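Polysaccharide deacetylase (Bacillus cereus, PDB 4HD5) probably hydrolyses carbon-nitrogen bonds other than peptide bonds, as a zinc-binding member of the polysaccharide deacetylase family. Local coordinates at residues 103-108 with 115-120; 156-159 with 163-166; 175-180 with 353-358; 210-215 with 247-252; 261-266 with 282-287. All coordinates share one frame; numbering follows the deposited sequence.

Contact 1 of 5, residues 103-108 with 115-120; sequences IPFDIK and GEFQIE
F105 and F117 meet as a T-shaped pair, and almost everything in this contact follows from those two rings. F105 supplies the edge: its CZ points into the ring of F117, 3.8 Å from CE2 and equally near CD2. F117 offers a face to it. The ring planes stand at 75° and the centroids are 5.4 Å apart, so the C-H end of one ring rests on the pi cloud of the other. The two strands are far apart, with F105 CA 11.1 Å from I119 CA, and the phenyl groups span the gap. F105 manages this because its CG lies anti to the backbone N (chi1 -178°), which carries the ring toward F117.

I107 joins from the same segment. Its CG2 methyl approaches CZ of F117 at 4.2 Å, obliquely, adding an aliphatic neighbour to the aromatic one. The chain is bent at this end of the strand by an Asx turn: D106 OD1 takes the N-H of K108 at 2.7 Å on its anti lone pair, nearly straight at 166°, just where the strand gives way to a 3-10 segment. All three touching side chains are buried.

The arrangement is consistent with a beta sandwich, two antiparallel sheets packed face to face. Strand 103-106 is an outer strand of a three-stranded sheet, paired with 60-65, while strand 115-125 lies inside a four-stranded one, between 72-81 and 130-140. F105 also rests on T61 and I63, and F117 on I138, with F110 making a second edge-to-face pair with F117.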
# COMPACT_ATOMS: atom_id res chain seq x y z
N ILE A 103 -23.61 -19.86 -5.43
CA ILE A 103 -24.08 -18.48 -5.44
C ILE A 103 -23.17 -17.64 -6.33
O ILE A 103 -21.97 -17.90 -6.40
CB ILE A 103 -24.14 -17.84 -4.03
CG1 ILE A 103 -22.77 -17.89 -3.34
CG2 ILE A 103 -25.18 -18.55 -3.18
CD1 ILE A 103 -22.64 -16.91 -2.19
N PRO A 104 -23.73 -16.65 -7.04
CA PRO A 104 -22.89 -15.67 -7.72
C PRO A 104 -22.41 -14.64 -6.72
O PRO A 104 -23.21 -14.10 -5.95
CB PRO A 104 -23.85 -15.03 -8.72
CG PRO A 104 -25.19 -15.14 -8.08
CD PRO A 104 -25.17 -16.40 -7.26
N PHE A 105 -21.10 -14.38 -6.69
CA PHE A 105 -20.55 -13.30 -5.87
C PHE A 105 -19.96 -12.22 -6.75
O PHE A 105 -19.12 -12.51 -7.60
CB PHE A 105 -19.48 -13.81 -4.91
CG PHE A 105 -18.93 -12.73 -4.02
CD1 PHE A 105 -19.69 -12.24 -2.96
CD2 PHE A 105 -17.68 -12.17 -4.25
CE1 PHE A 105 -19.20 -11.24 -2.15
CE2 PHE A 105 -17.19 -11.17 -3.44
CZ PHE A 105 -17.95 -10.70 -2.38
N ASP A 106 -20.40 -10.98 -6.54
CA ASP A 106 -19.90 -9.81 -7.26
C ASP A 106 -19.60 -8.69 -6.26
O ASP A 106 -20.40 -8.42 -5.37
CB ASP A 106 -20.94 -9.34 -8.29
CG ASP A 106 -20.39 -8.28 -9.25
OD1 ASP A 106 -19.98 -7.19 -8.79
OD2 ASP A 106 -20.36 -8.55 -10.47
N ILE A 107 -18.45 -8.04 -6.43
CA ILE A 107 -18.04 -6.98 -5.49
C ILE A 107 -18.93 -5.73 -5.54
O ILE A 107 -18.81 -4.86 -4.69
CB ILE A 107 -16.55 -6.58 -5.68
CG1 ILE A 107 -16.32 -5.95 -7.07
CG2 ILE A 107 -15.65 -7.78 -5.45
CD1 ILE A 107 -14.90 -5.49 -7.30
N LYS A 108 -19.82 -5.64 -6.53
CA LYS A 108 -20.85 -4.59 -6.55
C LYS A 108 -21.72 -4.66 -5.29
O LYS A 108 -22.27 -3.65 -4.86
CB LYS A 108 -21.73 -4.69 -7.81
CG LYS A 108 -22.72 -5.85 -7.79
CD LYS A 108 -23.40 -6.07 -9.13
CE LYS A 108 -24.28 -7.31 -9.08
NZ LYS A 108 -25.03 -7.55 -10.35
N GLY A 115 -10.07 -6.13 -1.99
CA GLY A 115 -9.27 -6.60 -0.87
C GLY A 115 -9.61 -8.03 -0.46
O GLY A 115 -10.21 -8.80 -1.21
N GLU A 116 -9.24 -8.36 0.77
CA GLU A 116 -9.44 -9.68 1.33
C GLU A 116 -10.87 -9.84 1.86
O GLU A 116 -11.33 -9.05 2.68
CB GLU A 116 -8.40 -9.92 2.43
CG GLU A 116 -8.56 -11.20 3.23
CD GLU A 116 -7.49 -11.34 4.29
OE1 GLU A 116 -6.32 -11.60 3.93
OE2 GLU A 116 -7.81 -11.17 5.49
N PHE A 117 -11.54 -10.89 1.38
CA PHE A 117 -12.87 -11.26 1.85
C PHE A 117 -12.78 -12.60 2.56
O PHE A 117 -12.16 -13.54 2.06
CB PHE A 117 -13.85 -11.42 0.68
CG PHE A 117 -14.20 -10.13 -0.00
CD1 PHE A 117 -13.33 -9.55 -0.90
CD2 PHE A 117 -15.42 -9.52 0.23
CE1 PHE A 117 -13.65 -8.37 -1.54
CE2 PHE A 117 -15.76 -8.34 -0.41
CZ PHE A 117 -14.87 -7.76 -1.30
N GLN A 118 -13.41 -12.68 3.73
CA GLN A 118 -13.51 -13.94 4.46
C GLN A 118 -14.89 -14.52 4.26
O GLN A 118 -15.88 -13.80 4.29
CB GLN A 118 -13.26 -13.72 5.95
CG GLN A 118 -11.90 -13.10 6.22
CD GLN A 118 -11.49 -13.19 7.67
OE1 GLN A 118 -10.95 -12.24 8.24
NE2 GLN A 118 -11.75 -14.34 8.29
N ILE A 119 -14.95 -15.83 4.05
CA ILE A 119 -16.20 -16.52 3.77
C ILE A 119 -16.45 -17.57 4.84
O ILE A 119 -15.59 -18.43 5.08
CB ILE A 119 -16.18 -17.20 2.39
CG1 ILE A 119 -15.69 -16.23 1.30
CG2 ILE A 119 -17.56 -17.74 2.03
CD1 ILE A 119 -15.10 -16.93 0.10
N GLU A 120 -17.62 -17.49 5.47
CA GLU A 120 -18.00 -18.39 6.54
C GLU A 120 -19.32 -19.05 6.15
O GLU A 120 -20.33 -18.38 5.97
CB GLU A 120 -18.16 -17.59 7.83
CG GLU A 120 -18.39 -18.43 9.08
CD GLU A 120 -18.20 -17.64 10.36
OE1 GLU A 120 -18.67 -16.48 10.42
OE2 GLU A 120 -17.58 -18.16 11.30

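Contact 2 of 5, residues 156-159 with 163-166; sequences HGQG and LFVS
Q158 lies against the ring of F164, and this is mainly a van der Waals contact. Its CG touches CZ of F164 at 3.6 Å, the amide carbon CD is near CE2, and Q158 NE2 comes within 3.5 Å of F164 CE2. OE1 sits over one face of the ring. Amide and ring planes are inclined at 44°, which is neither a flat stack nor a perpendicular approach. The other touch comes from the backbone: CA of G159 meets CE1 of F164 at 3.9 Å, coming in obliquely.

The two segments belong to a loop that leaves strand 151-152 and returns through 164-165, a short, weakly bonded strand parallel to it, at the rim of the deacetylase barrel. The side chain of F164 is about 12 Å from the bound zinc ion.

Hydrogen bonding fixes the glutamine. The side chain of Q158 bends at chi2 (-86°), which brings OE1 to the backbone N-H of H156. The bond from H156 N to Q158 OE1 is 2.6 Å long, its donor tilted 16° from the carbonyl plane. NE2 gives to the backbone O of D154 and, weakly, to D153 OD2. Both ends of the amide are thus held by the loop's own residues.

Among aromatic partners, Y155 stands edge-to-face with F164, and its hydroxyl is hydrogen-bonded to G159 O.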
# COMPACT_ATOMS: atom_id res chain seq x y z
N HIS A 156 10.31 29.91 -3.74
CA HIS A 156 11.11 31.14 -3.80
C HIS A 156 12.29 30.99 -4.76
O HIS A 156 13.34 31.57 -4.54
CB HIS A 156 11.65 31.51 -2.42
CG HIS A 156 10.63 31.48 -1.33
ND1 HIS A 156 9.66 32.45 -1.19
CD2 HIS A 156 10.41 30.58 -0.34
CE1 HIS A 156 8.89 32.15 -0.16
NE2 HIS A 156 9.32 31.02 0.37
N GLY A 157 12.11 30.21 -5.81
CA GLY A 157 13.19 29.94 -6.76
C GLY A 157 14.28 29.01 -6.26
O GLY A 157 15.35 28.95 -6.86
N GLN A 158 14.02 28.27 -5.17
CA GLN A 158 15.06 27.49 -4.48
C GLN A 158 15.13 26.04 -4.97
O GLN A 158 15.49 25.14 -4.21
CB GLN A 158 14.89 27.58 -2.94
CG GLN A 158 13.80 26.71 -2.30
CD GLN A 158 12.42 27.37 -2.30
OE1 GLN A 158 12.02 28.01 -3.27
NE2 GLN A 158 11.68 27.19 -1.21
N GLY A 159 14.80 25.83 -6.24
CA GLY A 159 14.82 24.52 -6.86
C GLY A 159 13.92 24.47 -8.08
O GLY A 159 13.58 25.50 -8.67
N LEU A 163 8.53 20.67 -8.46
CA LEU A 163 8.81 19.77 -7.34
C LEU A 163 8.43 20.34 -5.96
O LEU A 163 8.63 19.68 -4.94
CB LEU A 163 10.30 19.38 -7.33
CG LEU A 163 10.75 18.11 -8.08
CD1 LEU A 163 9.94 17.82 -9.33
CD2 LEU A 163 12.24 18.16 -8.40
N PHE A 164 7.88 21.55 -5.93
CA PHE A 164 7.51 22.20 -4.68
C PHE A 164 6.02 22.21 -4.50
O PHE A 164 5.30 22.73 -5.35
CB PHE A 164 8.04 23.63 -4.64
CG PHE A 164 9.47 23.69 -4.23
CD1 PHE A 164 10.47 23.35 -5.13
CD2 PHE A 164 9.82 24.00 -2.92
CE1 PHE A 164 11.80 23.38 -4.76
CE2 PHE A 164 11.15 24.02 -2.54
CZ PHE A 164 12.14 23.71 -3.46
N VAL A 165 5.56 21.63 -3.40
CA VAL A 165 4.15 21.69 -3.02
C VAL A 165 4.06 22.50 -1.73
O VAL A 165 4.76 22.20 -0.76
CB VAL A 165 3.57 20.27 -2.82
CG1 VAL A 165 2.19 20.33 -2.19
CG2 VAL A 165 3.54 19.51 -4.15
N SER A 166 3.23 23.54 -1.73
CA SER A 166 3.15 24.44 -0.60
C SER A 166 2.63 23.71 0.63
O SER A 166 1.89 22.75 0.51
CB SER A 166 2.25 25.64 -0.90
OG SER A 166 0.90 25.24 -1.10

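Contact 3 of 5, residues 175-180 with 353-358; sequences KHLKDN and EQFASS
H176 reaches from helix 167-179 across to F355 and A356 of helix 352-358. From CB, which points at the other helix, CG continues on the side remote from the main-chain nitrogen (chi1 169°), carrying the imidazole outward. CD2 then meets the edge of the F355 ring, 4.0 Å from CE2. At the far end of the ring NE2 lies 3.6 Å from the methyl CB of A356, with CE1 of H176 close to the same methyl. ND1, on the other side, is near the amide of N180, but the angle is too poor for a hydrogen bond.

That amide is used differently: N180 ND2 donates to the carbonyl O of H176 at 2.9 Å. The backbone N of N180 reaches this oxygen too, from the opposite face of its plane, so two bonds grip it where the helix ends.

Beside the histidine, L177 crosses F355 at about a right angle, its CD2 4.0 Å from CZ. F355 goes on to pack against L147 and Y149 of barrel strand 146-149. The axes of segments 175-179 and 353-358 come within 11.4 Å of each other, inclined at 54°.

The touching atoms are mostly carbon, with NE2 against a methyl, and E353 OE2 is 6.7 Å from H176 ND1, not in contact. The join between these helices therefore probably rests on van der Waals packing.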
# COMPACT_ATOMS: atom_id res chain seq x y z
N LYS A 175 -5.37 16.32 4.67
CA LYS A 175 -6.70 16.36 5.29
C LYS A 175 -7.74 15.62 4.45
O LYS A 175 -8.66 15.00 5.00
CB LYS A 175 -7.15 17.80 5.55
CG LYS A 175 -8.34 17.90 6.48
CD LYS A 175 -8.51 19.30 7.04
CE LYS A 175 -9.73 19.38 7.96
NZ LYS A 175 -11.00 19.00 7.27
N HIS A 176 -7.58 15.66 3.12
CA HIS A 176 -8.49 14.91 2.25
C HIS A 176 -8.38 13.39 2.50
O HIS A 176 -9.40 12.68 2.59
CB HIS A 176 -8.24 15.24 0.78
CG HIS A 176 -8.96 14.33 -0.16
ND1 HIS A 176 -10.30 14.46 -0.45
CD2 HIS A 176 -8.53 13.25 -0.85
CE1 HIS A 176 -10.66 13.50 -1.28
NE2 HIS A 176 -9.60 12.76 -1.55
N LEU A 177 -7.15 12.90 2.65
CA LEU A 177 -6.92 11.49 3.00
C LEU A 177 -7.55 11.14 4.37
O LEU A 177 -8.14 10.06 4.53
CB LEU A 177 -5.42 11.17 3.00
CG LEU A 177 -4.65 11.40 1.69
CD1 LEU A 177 -3.22 10.91 1.82
CD2 LEU A 177 -5.31 10.71 0.51
N LYS A 178 -7.42 12.04 5.34
CA LYS A 178 -7.97 11.82 6.68
C LYS A 178 -9.50 11.76 6.65
O LYS A 178 -10.11 10.82 7.15
CB LYS A 178 -7.52 12.92 7.64
CG LYS A 178 -8.15 12.87 9.04
CD LYS A 178 -7.53 13.90 9.94
CE LYS A 178 -8.10 13.86 11.35
NZ LYS A 178 -7.32 14.75 12.25
N ASP A 179 -10.10 12.77 6.03
CA ASP A 179 -11.55 12.88 5.99
C ASP A 179 -12.22 11.76 5.18
O ASP A 179 -13.38 11.45 5.41
CB ASP A 179 -11.95 14.26 5.47
CG ASP A 179 -11.54 15.40 6.42
OD1 ASP A 179 -11.18 15.13 7.59
OD2 ASP A 179 -11.57 16.57 5.99
N ASN A 180 -11.51 11.16 4.23
CA ASN A 180 -12.10 10.11 3.39
C ASN A 180 -11.64 8.71 3.77
O ASN A 180 -11.89 7.75 3.05
CB ASN A 180 -11.84 10.41 1.91
CG ASN A 180 -12.63 11.61 1.43
OD1 ASN A 180 -13.80 11.48 1.06
ND2 ASN A 180 -12.02 12.78 1.47
N GLU A 353 -8.71 18.59 -5.91
CA GLU A 353 -9.59 17.85 -6.80
C GLU A 353 -8.80 17.04 -7.84
O GLU A 353 -9.07 15.86 -8.03
CB GLU A 353 -10.62 18.80 -7.41
CG GLU A 353 -11.72 19.17 -6.41
CD GLU A 353 -11.28 20.10 -5.28
OE1 GLU A 353 -10.52 21.07 -5.54
OE2 GLU A 353 -11.73 19.90 -4.12
N GLN A 354 -7.79 17.66 -8.46
CA GLN A 354 -6.87 16.92 -9.34
C GLN A 354 -6.21 15.78 -8.57
O GLN A 354 -6.09 14.66 -9.07
CB GLN A 354 -5.81 17.84 -9.93
CG GLN A 354 -6.35 18.80 -10.98
CD GLN A 354 -5.36 19.88 -11.37
OE1 GLN A 354 -4.64 20.42 -10.53
NE2 GLN A 354 -5.32 20.21 -12.66
N PHE A 355 -5.78 16.08 -7.34
CA PHE A 355 -5.13 15.12 -6.45
C PHE A 355 -6.05 13.93 -6.22
O PHE A 355 -5.66 12.78 -6.43
CB PHE A 355 -4.78 15.84 -5.15
CG PHE A 355 -4.33 14.94 -4.03
CD1 PHE A 355 -3.04 14.43 -3.99
CD2 PHE A 355 -5.18 14.67 -2.96
CE1 PHE A 355 -2.63 13.63 -2.93
CE2 PHE A 355 -4.76 13.87 -1.90
CZ PHE A 355 -3.49 13.35 -1.88
N ALA A 356 -7.29 14.21 -5.81
CA ALA A 356 -8.26 13.17 -5.51
C ALA A 356 -8.55 12.29 -6.71
O ALA A 356 -8.62 11.08 -6.60
CB ALA A 356 -9.55 13.78 -4.99
N SER A 357 -8.71 12.91 -7.88
CA SER A 357 -8.94 12.15 -9.10
C SER A 357 -7.77 11.25 -9.48
O SER A 357 -7.97 10.16 -10.03
CB SER A 357 -9.27 13.09 -10.26
OG SER A 357 -10.46 13.81 -9.98
N SER A 358 -6.55 11.70 -9.20
CA SER A 358 -5.34 10.96 -9.58
C SER A 358 -5.16 9.69 -8.74
O SER A 358 -4.45 8.79 -9.15
CB SER A 358 -4.09 11.86 -9.52
OG SER A 358 -3.63 12.08 -8.18

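Contact 4 of 5, residues 210-215 with 247-252; sequences NNMNAF and TSEIKE
M212 and E249 cross obliquely, while F215 and E252 meet at about a right angle; these two pairs carry most of the contact. The methionine is bent at chi2 and chi3, which lays its sulfur alongside the glutamate stem, SD 4.2 Å from CB of E249. Its CG lies 4.1 Å from E249 OE2, and CE turns on toward E252 OE1. The carboxylate of E249 has its real partners outside this interface, a salt bridge to K209 and a hydrogen bond from the N-H of S246, both through OE1.

E252 stretches out beyond CG and crosses the end of the phenyl ring. CE2 of F215 is 3.8 Å from CG of E252, an oblique touch, and OE2 lies in the ring plane at its edge, also 3.8 Å from CE2. Ring and carboxylate planes are 89° apart. An oxygen facing the C-H rim in this way probably suits the slightly positive ring edge.

Segments 211-215 and 247-252 run roughly side by side, their axes at 26°, on the outside of the barrel. N211 and A214 of helix 211-221 rest on F204 of barrel strand 199-206, and T247 and I250 of helix 247-255 pack against I291 of helix 277-292.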
# COMPACT_ATOMS: atom_id res chain seq x y z
N ASN A 210 13.27 20.74 4.29
CA ASN A 210 11.90 21.24 4.29
C ASN A 210 10.85 20.13 4.50
O ASN A 210 9.71 20.41 4.81
CB ASN A 210 11.61 22.06 3.03
CG ASN A 210 11.67 21.23 1.77
OD1 ASN A 210 11.04 20.18 1.69
ND2 ASN A 210 12.45 21.67 0.80
N ASN A 211 11.26 18.87 4.36
CA ASN A 211 10.39 17.75 4.71
C ASN A 211 10.06 17.68 6.21
O ASN A 211 9.17 16.94 6.61
CB ASN A 211 11.00 16.44 4.24
CG ASN A 211 10.92 16.28 2.72
OD1 ASN A 211 10.54 17.19 1.97
ND2 ASN A 211 11.27 15.11 2.28
N MET A 212 10.79 18.43 7.03
CA MET A 212 10.34 18.68 8.40
C MET A 212 8.99 19.44 8.40
O MET A 212 8.17 19.26 9.30
CB MET A 212 11.40 19.43 9.19
CG MET A 212 12.64 18.60 9.50
SD MET A 212 12.27 17.15 10.51
CE MET A 212 11.96 17.94 12.09
N ASN A 213 8.75 20.27 7.38
CA ASN A 213 7.41 20.89 7.23
C ASN A 213 6.32 19.84 7.08
O ASN A 213 5.25 19.96 7.67
CB ASN A 213 7.34 21.86 6.05
CG ASN A 213 8.24 23.08 6.22
OD1 ASN A 213 8.67 23.40 7.33
ND2 ASN A 213 8.52 23.77 5.12
N ALA A 214 6.61 18.79 6.31
CA ALA A 214 5.64 17.70 6.11
C ALA A 214 5.42 16.95 7.41
O ALA A 214 4.29 16.61 7.74
CB ALA A 214 6.10 16.74 5.02
N PHE A 215 6.50 16.71 8.14
CA PHE A 215 6.45 16.05 9.44
C PHE A 215 5.55 16.82 10.42
O PHE A 215 4.68 16.22 11.07
CB PHE A 215 7.89 15.92 9.97
CG PHE A 215 8.01 15.31 11.34
CD1 PHE A 215 7.39 14.11 11.65
CD2 PHE A 215 8.80 15.91 12.31
CE1 PHE A 215 7.52 13.54 12.90
CE2 PHE A 215 8.95 15.33 13.56
CZ PHE A 215 8.31 14.14 13.85
N THR A 247 21.11 13.82 11.40
CA THR A 247 20.88 12.56 12.08
C THR A 247 19.79 12.70 13.16
O THR A 247 18.93 11.83 13.30
CB THR A 247 22.18 12.06 12.74
OG1 THR A 247 23.14 11.75 11.72
CG2 THR A 247 21.92 10.81 13.59
N SER A 248 19.83 13.79 13.92
CA SER A 248 18.87 13.96 15.01
C SER A 248 17.47 14.22 14.46
O SER A 248 16.48 13.83 15.07
CB SER A 248 19.31 15.06 15.99
OG SER A 248 19.18 16.33 15.39
N GLU A 249 17.38 14.86 13.29
CA GLU A 249 16.08 15.09 12.65
C GLU A 249 15.51 13.77 12.13
O GLU A 249 14.34 13.48 12.34
CB GLU A 249 16.20 16.10 11.52
CG GLU A 249 16.44 17.52 12.03
CD GLU A 249 16.72 18.52 10.93
OE1 GLU A 249 17.36 18.15 9.92
OE2 GLU A 249 16.30 19.69 11.09
N ILE A 250 16.34 12.98 11.47
CA ILE A 250 15.93 11.66 11.02
C ILE A 250 15.45 10.81 12.19
O ILE A 250 14.40 10.16 12.10
CB ILE A 250 17.06 10.95 10.25
CG1 ILE A 250 17.26 11.64 8.90
CG2 ILE A 250 16.73 9.47 10.03
CD1 ILE A 250 18.58 11.34 8.24
N LYS A 251 16.20 10.82 13.28
CA LYS A 251 15.83 10.03 14.45
C LYS A 251 14.50 10.47 15.05
O LYS A 251 13.67 9.62 15.39
CB LYS A 251 16.94 10.05 15.52
CG LYS A 251 18.08 9.09 15.24
CD LYS A 251 18.90 8.84 16.50
CE LYS A 251 19.79 7.63 16.35
NZ LYS A 251 20.86 7.91 15.36
N GLU A 252 14.28 11.78 15.14
CA GLU A 252 13.00 12.30 15.61
C GLU A 252 11.84 11.79 14.72
O GLU A 252 10.81 11.34 15.21
CB GLU A 252 13.02 13.83 15.66
CG GLU A 252 11.68 14.45 16.02
CD GLU A 252 11.73 15.95 16.29
OE1 GLU A 252 12.79 16.59 16.08
OE2 GLU A 252 10.70 16.48 16.73

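Contact 5 of 5, residues 261-266 with 282-287; sequences VQSHTA and KGSKEK. With ZN (zinc ion), chain B.
The chain beyond strand 259-263 brushes past helix 277-292, bringing CA of A266 within 4.8 Å of CA of S284, while S263 has K285 as its nearest residue by CA. S284 then does most of the touching. Its CB lies 3.6 Å from the backbone N of A266, and its methylene also faces the T265 carbonyl carbon and the methyl of A266.

Two hydroxyls face each other across the gap: S263 OG and S284 OG lie 3.0 Å apart. S284 OG is hydrogen-bonded back to the carbonyls of E280 and L281 in its own helix, and S263 OG is also bonded to the hydroxyl of Y318. Turned to the carbonyl side of its residue (chi1 -172°), S263 OG accepts the N-H of T265, with OG and T265 N 3.1 Å apart, a bent bond of 143° that closes an ST turn. E280 OE1 takes the N-H of A266.

Inside that turn sits H264, its side chain directed away from the helix. NE2 binds the zinc ion at 2.2 Å, alongside D206 and H268, while ND1 is hydrogen-bonded to A300 O, a second-shell partner. H264 and H268 are spaced as in the H(S/T)xxH motif of this deacetylase family, with T265 in the second place. S263 and E280 bind the backbone that follows H264, and S284 packs on it and meets S263, an arrangement consistent with helping to position the zinc ligand.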
# COMPACT_ATOMS: atom_id res chain seq x y z
N VAL A 261 12.24 5.63 7.06
CA VAL A 261 13.30 6.28 6.30
C VAL A 261 14.07 5.23 5.51
O VAL A 261 14.61 4.27 6.07
CB VAL A 261 14.20 7.16 7.20
CG1 VAL A 261 15.25 7.88 6.36
CG2 VAL A 261 13.35 8.16 7.97
N GLN A 262 14.08 5.40 4.20
CA GLN A 262 14.55 4.38 3.28
C GLN A 262 15.59 4.97 2.32
O GLN A 262 15.92 6.17 2.39
CB GLN A 262 13.36 3.78 2.55
CG GLN A 262 12.31 3.14 3.47
CD GLN A 262 12.82 1.91 4.18
OE1 GLN A 262 13.56 1.12 3.61
NE2 GLN A 262 12.44 1.75 5.45
N SER A 263 16.10 4.14 1.41
CA SER A 263 17.27 4.51 0.63
C SER A 263 16.96 5.28 -0.64
O SER A 263 15.96 5.01 -1.32
CB SER A 263 18.06 3.26 0.23
OG SER A 263 19.30 3.61 -0.38
N HIS A 264 17.85 6.21 -0.97
CA HIS A 264 17.81 6.87 -2.27
C HIS A 264 19.18 6.77 -2.96
O HIS A 264 19.54 7.64 -3.75
CB HIS A 264 17.40 8.32 -2.08
CG HIS A 264 16.71 8.90 -3.27
ND1 HIS A 264 16.11 8.12 -4.23
CD2 HIS A 264 16.51 10.18 -3.65
CE1 HIS A 264 15.57 8.90 -5.15
NE2 HIS A 264 15.80 10.15 -4.83
N THR A 265 19.87 5.66 -2.68
CA THR A 265 21.29 5.45 -2.96
C THR A 265 22.16 6.34 -2.06
O THR A 265 21.65 7.16 -1.28
CB THR A 265 21.68 5.65 -4.45
OG1 THR A 265 21.78 7.04 -4.74
CG2 THR A 265 20.67 4.98 -5.36
N ALA A 266 23.47 6.15 -2.17
CA ALA A 266 24.42 6.88 -1.33
C ALA A 266 24.62 8.29 -1.82
O ALA A 266 24.67 9.23 -1.02
CB ALA A 266 25.76 6.16 -1.27
N LYS A 282 24.05 -1.57 -1.40
CA LYS A 282 24.23 -2.23 -0.10
C LYS A 282 24.83 -1.28 0.94
O LYS A 282 24.44 -1.29 2.11
CB LYS A 282 25.07 -3.51 -0.25
CG LYS A 282 25.73 -4.01 1.02
CD LYS A 282 26.70 -5.15 0.76
CE LYS A 282 26.20 -6.45 1.34
NZ LYS A 282 26.34 -6.44 2.82
N GLY A 283 25.80 -0.47 0.52
CA GLY A 283 26.43 0.50 1.40
C GLY A 283 25.46 1.54 1.93
O GLY A 283 25.52 1.91 3.10
N SER A 284 24.55 2.02 1.08
CA SER A 284 23.58 3.05 1.50
C SER A 284 22.59 2.45 2.50
O SER A 284 22.24 3.07 3.49
CB SER A 284 22.82 3.60 0.30
OG SER A 284 22.16 2.56 -0.40
N LYS A 285 22.20 1.21 2.23
CA LYS A 285 21.32 0.46 3.09
C LYS A 285 21.89 0.33 4.50
O LYS A 285 21.24 0.68 5.48
CB LYS A 285 21.11 -0.94 2.49
CG LYS A 285 20.23 -1.84 3.32
CD LYS A 285 20.06 -3.18 2.65
CE LYS A 285 19.53 -4.20 3.64
NZ LYS A 285 19.18 -5.43 2.91
N GLU A 286 23.12 -0.17 4.58
CA GLU A 286 23.76 -0.45 5.87
C GLU A 286 24.07 0.83 6.68
O GLU A 286 23.77 0.90 7.89
CB GLU A 286 25.02 -1.29 5.66
CG GLU A 286 24.69 -2.71 5.22
CD GLU A 286 25.91 -3.59 4.99
OE1 GLU A 286 27.06 -3.10 5.04
OE2 GLU A 286 25.70 -4.80 4.75
N LYS A 287 24.65 1.82 6.02
CA LYS A 287 24.88 3.11 6.65
C LYS A 287 23.57 3.70 7.17
O LYS A 287 23.50 4.15 8.31
CB LYS A 287 25.57 4.07 5.68
CG LYS A 287 25.95 5.41 6.30
CD LYS A 287 26.61 6.35 5.29
CE LYS A 287 28.06 5.97 5.01
NZ LYS A 287 28.21 4.86 4.02
ZN ZN B . 15.94 12.10 -5.87

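Contact 1 stands apart, in the sandwich domain, about 41 Å between centres from contact 5; the other four belong to the barrel. Contacts 1 and 5 are buried, one through aromatic rings and the other through hydroxyls and backbone next to a zinc-binding histidine. Contacts 2, 3 and 4 lie partly at the surface and mix carbon with polar groups: an amide, an imidazole, carboxylates. Contacts 4 and 5 are neighbours, since helix 247-255 leads into strand 259-263 and I250 packs on V261. Contact 2 touches contact 4 through F164 and N210, and strand 164-165 runs on into the helix of contact 3, whose long sequence span encloses both contacts 4 and 5.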